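Local coordinates for C protein alpha-antigen (Streptococcus agalactiae, PDB 1YWM), which may play a role in both virulence and immunity as a peptidoglycan-anchored surface protein, represented here by its N-terminal domain, at residues Gln57-Glu62 with Leu92-Phe97; Pro22-Thr27 with Asp112-Ala117; Gly88-Thr93 with Leu118-Ser123. All blocks are in the same frame, centred on the assembly; numbering follows the deposited sequence.

All three contacts lie in the beta sandwich of this N-terminal domain. Contacts 1 and 2 are neighbours, their centres about 7 Å apart: strands 59-61 and 26-28 form one small sheet, strands 88-97 and 113-121 belong to the other, and both contacts bridge the two. I96 CD1 of contact 1 packs 3.6 Å from A26 CB of contact 2. Contact 3 pairs 88-93 with 118-123 within the larger sheet. Its centre lies about 17 Å from that of contact 1, with which it shares L92 and T93, and about 18 Å from that of contact 2. F97, in segment 92-97, helps line the pocket of a bound dithiol with T66, G98, E99 and G101, though its side chain takes no part in contact 1.

Contact 1: Gln57-Glu62 with Leu92-Phe97; sequences QLIVLE and LTYNIF
The ring of Y94 receives I59 on one face: CG2 sits 3.5 Å above the ring plane over its centre, while the phenolic end of the ring reaches L58. This is face-to-face packing in a beta sandwich, strand 59-61 of the small sheet lying on strand 88-97 of the larger one. The touching parts run only 12° apart, and the CA atoms of I59 and Y94 are 8.5 Å from each other, a gap bridged by side chains and not by main-chain bonds.

The methyl CG2 makes a CH-pi contact, just 14° off the ring normal. I59 has its CG1 between the backbone N and the carbonyl carbon (chi1 56°), the crowded position, and from there CG1 and CD1 lie above the same face, over its CD1-CE1 rim, with I59 CG1 3.9 Å from Y94 CE1. A beta-branched residue suits this place because both branches can lie against one flat surface.

Tyrosine suits a buried position here because its hydroxyl has a fixed partner: OH is hydrogen-bonded to the carbonyl O of P55, just before 57-62, which ties the ring to the segment opposite. Y94 also touches V116 of the neighbouring strand 113-121. Leucines and isoleucine continue the apolar layer, L58 from the 3-10 turn just before strand 59-61. L58 CD1 approaches L92 CD2 at 4.4 Å, and L58 CB rests 3.5 Å from Y94 OH. Towards the other end, methyl meets methyl, L61 CD2 lying 4.1 Å from I96 CD1.

Contact 2: Pro22-Thr27 with Asp112-Ala117; sequences PGSAAT and DIVSVA
D112 reaches across to the loop S24-A25 with its carboxylate. Its CB leaves the main chain toward segment 22-27, and with CG anti to the backbone N (chi1 -165°) the carboxylate is carried up to the turn, CG coming 3.6 Å from S24 OG. From there the two oxygens divide the work. S24 OG lies 2.9 Å from D112 OD1 and 3.1 Å from A26 O, and its single proton could serve either. OD2 accepts from the main chain: A25 N is 2.8 Å from D112 OD2, the bond is nearly straight at 168°, and it uses the syn lone pair, on the side of the other oxygen. H104 ND1 bonds OD2 as well, so this buried oxygen is gripped by two partners, which probably helps to stabilise a negative charge there.

S24 suits its place because its short hydroxyl works in two directions. Besides facing D112, its OG accepts from A26 N at 3.0 Å, closing a small turn at S24-A26. Just before it, G23 has a positive phi of 86°, at which a CB would press on the preceding carbonyl. Small side chains follow. A26 CB packs 3.9 Å from V114 CG2, where strand 26-28 faces strand 113-121, and it also touches I96 and L61 in the sandwich interior.

Bonding of an OG to the backbone N two residues on defines an ST turn; here it leads directly into strand 26-28 of a beta sandwich, fastened by an aspartate just before strand 113-121 of the opposite sheet.

Contact 3: Gly88-Thr93 with Leu118-Ser123; sequences GRASLT and LTIYDS
Two neighbouring antiparallel strands of the sandwich's larger sheet, 88-97 and 113-121, pair here at the end nearer the helical bundle. G88 and I120 form a hydrogen-bonded pair: I120 N gives to G88 O at 2.8 Å, and G88 N gives to I120 O at 3.0 Å. R89 and T119 make the non-hydrogen-bonded pair between, and A90 with L118 closes the second bonded ring. That ring is looser. A90 N to L118 O bends to 151°, and L118 N meets A90 O at 3.2 Å.

Glycine suits position 88, whose positive phi (129°) would jam a CB against the preceding carbonyl. A90, with its single methyl, lies between two larger residues on the same face of the sheet: its CB is 3.9 Å from I120 CD1 and 4.0 Å from L118 CD2. In L118 the CB rests 3.6 Å from A90 O; CG then points anti to the backbone N (chi1 173°), which brings CD2 over to A90 CB and within 4.0 Å of S91 O. L118 and I120 continue that apolar surface onto F71 and L45. Farther along 88-93, L92 CB packs 4.3 Å from L118 CB.

Contact 1: Gln57-Glu62 with Leu92-Phe97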
loop_
_atom_site.group_PDB
_atom_site.type_symbol
_atom_site.label_atom_id
_atom_site.label_comp_id
_atom_site.label_asym_id
_atom_site.label_seq_id
_atom_site.Cartn_x
_atom_site.Cartn_y
_atom_site.Cartn_z
ATOM N N GLN A 57 13.037 -7.916 -0.181
ATOM C CA GLN A 57 12.366 -8.776 -1.147
ATOM C C GLN A 57 11.974 -8.012 -2.416
ATOM O O GLN A 57 11.554 -8.623 -3.390
ATOM C CB GLN A 57 11.168 -9.508 -0.498
ATOM C CG GLN A 57 11.609 -10.557 0.535
ATOM C CD GLN A 57 10.467 -11.173 1.326
ATOM O OE1 GLN A 57 9.293 -11.006 0.987
ATOM N NE2 GLN A 57 10.813 -11.889 2.394
ATOM N N LEU A 58 12.180 -6.689 -2.428
ATOM C CA LEU A 58 11.813 -5.870 -3.583
ATOM C C LEU A 58 12.948 -5.752 -4.585
ATOM O O LEU A 58 12.802 -5.119 -5.627
ATOM C CB LEU A 58 11.341 -4.479 -3.126
ATOM C CG LEU A 58 10.217 -4.481 -2.063
ATOM C CD1 LEU A 58 9.874 -3.042 -1.632
ATOM C CD2 LEU A 58 8.979 -5.186 -2.638
ATOM N N ILE A 59 14.087 -6.368 -4.274
ATOM C CA ILE A 59 15.206 -6.338 -5.210
ATOM C C ILE A 59 15.759 -7.721 -5.482
ATOM O O ILE A 59 15.577 -8.639 -4.679
ATOM C CB ILE A 59 16.321 -5.428 -4.713
ATOM C CG1 ILE A 59 16.775 -5.851 -3.312
ATOM C CG2 ILE A 59 15.896 -3.960 -4.800
ATOM C CD1 ILE A 59 18.254 -5.735 -3.151
ATOM N N VAL A 60 16.421 -7.863 -6.629
ATOM C CA VAL A 60 17.080 -9.113 -6.967
ATOM C C VAL A 60 18.584 -8.851 -6.988
ATOM O O VAL A 60 19.056 -7.937 -7.662
ATOM C CB VAL A 60 16.586 -9.662 -8.332
ATOM C CG1 VAL A 60 17.396 -10.891 -8.752
ATOM C CG2 VAL A 60 15.105 -9.995 -8.275
ATOM N N LEU A 61 19.322 -9.660 -6.239
ATOM C CA LEU A 61 20.764 -9.483 -6.093
ATOM C C LEU A 61 21.525 -10.581 -6.789
ATOM O O LEU A 61 21.158 -11.767 -6.722
ATOM C CB LEU A 61 21.152 -9.547 -4.632
ATOM C CG LEU A 61 21.031 -8.301 -3.800
ATOM C CD1 LEU A 61 21.015 -8.772 -2.373
ATOM C CD2 LEU A 61 22.236 -7.388 -4.096
ATOM N N GLU A 62 22.596 -10.169 -7.443
ATOM C CA GLU A 62 23.585 -11.074 -8.006
ATOM C C GLU A 62 24.285 -11.866 -6.902
ATOM O O GLU A 62 24.445 -11.385 -5.761
ATOM C CB GLU A 62 24.603 -10.259 -8.814
ATOM C CG GLU A 62 24.289 -10.164 -10.297
ATOM C CD GLU A 62 25.099 -9.093 -11.022
ATOM O OE1 GLU A 62 26.280 -8.836 -10.647
ATOM O OE2 GLU A 62 24.544 -8.511 -11.983
ATOM N N LEU A 92 13.898 5.347 -0.841
ATOM C CA LEU A 92 14.313 4.006 -0.484
ATOM C C LEU A 92 15.600 3.768 -1.286
ATOM O O LEU A 92 15.631 3.980 -2.509
ATOM C CB LEU A 92 13.215 2.978 -0.842
ATOM C CG LEU A 92 13.576 1.468 -0.859
ATOM C CD1 LEU A 92 14.215 0.929 0.455
ATOM C CD2 LEU A 92 12.371 0.612 -1.230
ATOM N N THR A 93 16.674 3.394 -0.584
ATOM C CA THR A 93 17.950 3.147 -1.253
ATOM C C THR A 93 18.469 1.795 -0.814
ATOM O O THR A 93 18.363 1.478 0.343
ATOM C CB THR A 93 18.977 4.204 -0.841
ATOM O OG1 THR A 93 18.510 5.500 -1.235
ATOM C CG2 THR A 93 20.303 3.998 -1.633
ATOM N N TYR A 94 19.036 1.033 -1.750
ATOM C CA TYR A 94 19.685 -0.209 -1.419
ATOM C C TYR A 94 21.182 0.058 -1.610
ATOM O O TYR A 94 21.625 0.402 -2.703
ATOM C CB TYR A 94 19.210 -1.302 -2.355
ATOM C CG TYR A 94 17.746 -1.619 -2.149
ATOM C CD1 TYR A 94 17.348 -2.542 -1.177
ATOM C CD2 TYR A 94 16.768 -0.932 -2.871
ATOM C CE1 TYR A 94 15.968 -2.841 -0.968
ATOM C CE2 TYR A 94 15.389 -1.208 -2.668
ATOM C CZ TYR A 94 15.012 -2.165 -1.724
ATOM O OH TYR A 94 13.667 -2.456 -1.557
ATOM N N ASN A 95 21.927 -0.069 -0.535
ATOM C CA ASN A 95 23.389 0.016 -0.607
ATOM C C ASN A 95 23.887 -1.413 -0.822
ATOM O O ASN A 95 23.526 -2.293 -0.072
ATOM C CB ASN A 95 23.921 0.629 0.707
ATOM C CG ASN A 95 23.537 2.130 0.841
ATOM O OD1 ASN A 95 23.465 2.836 -0.155
ATOM N ND2 ASN A 95 23.250 2.586 2.064
ATOM N N ILE A 96 24.762 -1.605 -1.807
ATOM C CA ILE A 96 25.155 -2.932 -2.250
ATOM C C ILE A 96 26.613 -3.159 -1.777
ATOM O O ILE A 96 27.467 -2.281 -1.951
ATOM C CB ILE A 96 25.061 -3.034 -3.786
ATOM C CG1 ILE A 96 23.665 -2.570 -4.301
ATOM C CG2 ILE A 96 25.358 -4.449 -4.272
ATOM C CD1 ILE A 96 22.482 -3.293 -3.628
ATOM N N PHE A 97 26.856 -4.328 -1.209
ATOM C CA PHE A 97 28.155 -4.676 -0.607
ATOM C C PHE A 97 28.702 -5.981 -1.176
ATOM O O PHE A 97 27.942 -6.930 -1.374
ATOM C CB PHE A 97 27.983 -4.842 0.914
ATOM C CG PHE A 97 27.517 -3.587 1.599
ATOM C CD1 PHE A 97 26.146 -3.344 1.780
ATOM C CD2 PHE A 97 28.423 -2.610 1.978
ATOM C CE1 PHE A 97 25.700 -2.151 2.366
ATOM C CE2 PHE A 97 27.994 -1.420 2.593
ATOM C CZ PHE A 97 26.608 -1.199 2.786
#

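Contact 2: Pro22-Thr27 with Asp112-Ala117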
loop_
_atom_site.group_PDB
_atom_site.type_symbol
_atom_site.label_atom_id
_atom_site.label_comp_id
_atom_site.label_asym_id
_atom_site.label_seq_id
_atom_site.Cartn_x
_atom_site.Cartn_y
_atom_site.Cartn_z
ATOM N N PRO A 22 23.561 0.318 -15.158
ATOM C CA PRO A 22 24.766 -0.306 -15.729
ATOM C C PRO A 22 25.794 -0.620 -14.649
ATOM O O PRO A 22 26.169 0.272 -13.866
ATOM C CB PRO A 22 25.315 0.771 -16.676
ATOM C CG PRO A 22 24.113 1.584 -17.065
ATOM C CD PRO A 22 23.181 1.555 -15.873
ATOM N N GLY A 23 26.209 -1.880 -14.581
ATOM C CA GLY A 23 27.223 -2.295 -13.628
ATOM C C GLY A 23 26.694 -2.669 -12.250
ATOM O O GLY A 23 27.439 -3.217 -11.453
ATOM N N SER A 24 25.422 -2.385 -11.967
ATOM C CA SER A 24 24.845 -2.680 -10.634
ATOM C C SER A 24 24.607 -4.156 -10.399
ATOM O O SER A 24 24.197 -4.879 -11.304
ATOM C CB SER A 24 23.516 -1.932 -10.382
ATOM O OG SER A 24 22.944 -2.323 -9.130
ATOM N N ALA A 25 24.816 -4.593 -9.157
ATOM C CA ALA A 25 24.588 -5.988 -8.808
ATOM C C ALA A 25 23.171 -6.212 -8.285
ATOM O O ALA A 25 22.833 -7.309 -7.812
ATOM C CB ALA A 25 25.621 -6.421 -7.767
ATOM N N ALA A 26 22.341 -5.170 -8.340
ATOM C CA ALA A 26 20.964 -5.285 -7.850
ATOM C C ALA A 26 19.983 -4.790 -8.903
ATOM O O ALA A 26 20.301 -3.905 -9.688
ATOM C CB ALA A 26 20.769 -4.500 -6.550
ATOM N N THR A 27 18.788 -5.361 -8.907
ATOM C CA THR A 27 17.741 -4.834 -9.762
ATOM C C THR A 27 16.369 -4.919 -9.072
ATOM O O THR A 27 16.075 -5.850 -8.324
ATOM C CB THR A 27 17.758 -5.527 -11.157
ATOM O OG1 THR A 27 16.779 -4.910 -12.008
ATOM C CG2 THR A 27 17.293 -6.958 -11.063
ATOM N N ASP A 112 27.975 1.336 -5.960
ATOM C CA ASP A 112 26.722 0.696 -6.331
ATOM C C ASP A 112 25.630 0.985 -5.304
ATOM O O ASP A 112 25.596 0.379 -4.240
ATOM C CB ASP A 112 26.956 -0.808 -6.417
ATOM C CG ASP A 112 25.865 -1.534 -7.134
ATOM O OD1 ASP A 112 24.793 -0.925 -7.427
ATOM O OD2 ASP A 112 26.001 -2.744 -7.419
ATOM N N ILE A 113 24.754 1.947 -5.604
ATOM C CA ILE A 113 23.555 2.115 -4.798
ATOM C C ILE A 113 22.336 2.141 -5.731
ATOM O O ILE A 113 22.433 2.555 -6.896
ATOM C CB ILE A 113 23.606 3.398 -3.923
ATOM C CG1 ILE A 113 23.579 4.691 -4.751
ATOM C CG2 ILE A 113 24.813 3.363 -2.945
ATOM C CD1 ILE A 113 23.360 5.971 -3.856
ATOM N N VAL A 114 21.192 1.679 -5.236
ATOM C CA VAL A 114 19.992 1.671 -6.085
ATOM C C VAL A 114 18.969 2.537 -5.389
ATOM O O VAL A 114 18.511 2.187 -4.323
ATOM C CB VAL A 114 19.440 0.267 -6.311
ATOM C CG1 VAL A 114 18.160 0.311 -7.223
ATOM C CG2 VAL A 114 20.517 -0.650 -6.944
ATOM N N SER A 115 18.662 3.684 -5.993
ATOM C CA SER A 115 17.761 4.673 -5.403
ATOM C C SER A 115 16.389 4.518 -6.031
ATOM O O SER A 115 16.288 4.416 -7.254
ATOM C CB SER A 115 18.269 6.081 -5.721
ATOM O OG SER A 115 19.614 6.211 -5.314
ATOM N N VAL A 116 15.352 4.493 -5.194
ATOM C CA VAL A 116 13.974 4.314 -5.643
ATOM C C VAL A 116 13.092 5.421 -5.012
ATOM O O VAL A 116 13.131 5.634 -3.804
ATOM C CB VAL A 116 13.407 2.907 -5.204
ATOM C CG1 VAL A 116 12.205 2.552 -6.007
ATOM C CG2 VAL A 116 14.483 1.766 -5.360
ATOM N N ALA A 117 12.312 6.134 -5.818
ATOM C CA ALA A 117 11.308 7.054 -5.266
ATOM C C ALA A 117 10.295 6.205 -4.473
ATOM O O ALA A 117 9.968 5.096 -4.909
ATOM C CB ALA A 117 10.587 7.763 -6.388
#

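Contact 3: Gly88-Thr93 with Leu118-Ser123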
loop_
_atom_site.group_PDB
_atom_site.type_symbol
_atom_site.label_atom_id
_atom_site.label_comp_id
_atom_site.label_asym_id
_atom_site.label_seq_id
_atom_site.Cartn_x
_atom_site.Cartn_y
_atom_site.Cartn_z
ATOM N N GLY A 88 3.589 10.046 3.178
ATOM C CA GLY A 88 4.153 11.080 2.348
ATOM C C GLY A 88 5.266 10.515 1.483
ATOM O O GLY A 88 5.460 9.282 1.400
ATOM N N ARG A 89 5.976 11.431 0.833
ATOM C CA ARG A 89 7.065 11.097 -0.070
ATOM C C ARG A 89 8.362 10.885 0.730
ATOM O O ARG A 89 8.606 11.538 1.747
ATOM C CB ARG A 89 7.262 12.222 -1.095
ATOM C CG ARG A 89 8.216 11.848 -2.217
ATOM C CD ARG A 89 8.633 13.018 -3.100
ATOM N NE ARG A 89 8.484 12.739 -4.530
ATOM C CZ ARG A 89 7.314 12.649 -5.162
ATOM N NH1 ARG A 89 6.177 12.804 -4.494
ATOM N NH2 ARG A 89 7.278 12.401 -6.465
ATOM N N ALA A 90 9.174 9.954 0.257
ATOM C CA ALA A 90 10.410 9.597 0.952
ATOM C C ALA A 90 11.296 8.965 -0.113
ATOM O O ALA A 90 10.967 8.997 -1.305
ATOM C CB ALA A 90 10.100 8.624 2.095
ATOM N N SER A 91 12.416 8.386 0.308
ATOM C CA SER A 91 13.215 7.614 -0.619
ATOM C C SER A 91 13.606 6.302 0.035
ATOM O O SER A 91 13.579 6.154 1.293
ATOM C CB SER A 91 14.466 8.399 -1.068
ATOM O OG SER A 91 15.424 8.424 -0.008
ATOM N N LEU A 92 13.898 5.347 -0.841
ATOM C CA LEU A 92 14.313 4.006 -0.484
ATOM C C LEU A 92 15.600 3.768 -1.286
ATOM O O LEU A 92 15.631 3.980 -2.509
ATOM C CB LEU A 92 13.215 2.978 -0.842
ATOM C CG LEU A 92 13.576 1.468 -0.859
ATOM C CD1 LEU A 92 14.215 0.929 0.455
ATOM C CD2 LEU A 92 12.371 0.612 -1.230
ATOM N N THR A 93 16.674 3.394 -0.584
ATOM C CA THR A 93 17.950 3.147 -1.253
ATOM C C THR A 93 18.469 1.795 -0.814
ATOM O O THR A 93 18.363 1.478 0.343
ATOM C CB THR A 93 18.977 4.204 -0.841
ATOM O OG1 THR A 93 18.510 5.500 -1.235
ATOM C CG2 THR A 93 20.303 3.998 -1.633
ATOM N N LEU A 118 9.851 6.720 -3.331
ATOM C CA LEU A 118 9.012 5.968 -2.388
ATOM C C LEU A 118 7.776 6.804 -2.011
ATOM O O LEU A 118 7.884 7.982 -1.674
ATOM C CB LEU A 118 9.787 5.609 -1.110
ATOM C CG LEU A 118 8.966 4.974 0.019
ATOM C CD1 LEU A 118 8.364 3.640 -0.534
ATOM C CD2 LEU A 118 9.856 4.723 1.273
ATOM N N THR A 119 6.618 6.161 -2.041
ATOM C CA THR A 119 5.391 6.761 -1.546
ATOM C C THR A 119 4.928 5.971 -0.329
ATOM O O THR A 119 4.722 4.762 -0.430
ATOM C CB THR A 119 4.315 6.629 -2.651
ATOM O OG1 THR A 119 4.667 7.472 -3.744
ATOM C CG2 THR A 119 2.917 7.187 -2.136
ATOM N N ILE A 120 4.781 6.620 0.817
ATOM C CA ILE A 120 4.318 5.900 1.987
ATOM C C ILE A 120 2.853 6.302 2.204
ATOM O O ILE A 120 2.516 7.477 2.163
ATOM C CB ILE A 120 5.139 6.251 3.250
ATOM C CG1 ILE A 120 6.637 5.892 3.058
ATOM C CG2 ILE A 120 4.579 5.513 4.437
ATOM C CD1 ILE A 120 7.522 6.520 4.131
ATOM N N TYR A 121 2.007 5.317 2.447
ATOM C CA TYR A 121 0.590 5.593 2.684
ATOM C C TYR A 121 0.114 4.694 3.789
ATOM O O TYR A 121 0.873 3.877 4.299
ATOM C CB TYR A 121 -0.206 5.411 1.391
ATOM C CG TYR A 121 -0.324 3.993 0.828
ATOM C CD1 TYR A 121 0.733 3.395 0.133
ATOM C CD2 TYR A 121 -1.516 3.261 0.956
ATOM C CE1 TYR A 121 0.604 2.099 -0.423
ATOM C CE2 TYR A 121 -1.651 1.968 0.407
ATOM C CZ TYR A 121 -0.601 1.401 -0.286
ATOM O OH TYR A 121 -0.691 0.144 -0.832
ATOM N N ASP A 122 -1.136 4.860 4.202
ATOM C CA ASP A 122 -1.632 4.055 5.304
ATOM C C ASP A 122 -3.107 3.834 5.052
ATOM O O ASP A 122 -3.887 4.793 5.120
ATOM C CB ASP A 122 -1.463 4.792 6.618
ATOM C CG ASP A 122 -1.716 3.911 7.803
ATOM O OD1 ASP A 122 -2.199 2.765 7.621
ATOM O OD2 ASP A 122 -1.397 4.258 8.950
ATOM N N SER A 123 -3.471 2.583 4.760
ATOM C CA SER A 123 -4.881 2.241 4.528
ATOM C C SER A 123 -5.635 1.869 5.845
ATOM O O SER A 123 -6.804 1.487 5.801
ATOM C CB SER A 123 -4.985 1.110 3.514
ATOM O OG SER A 123 -4.415 -0.083 4.038
#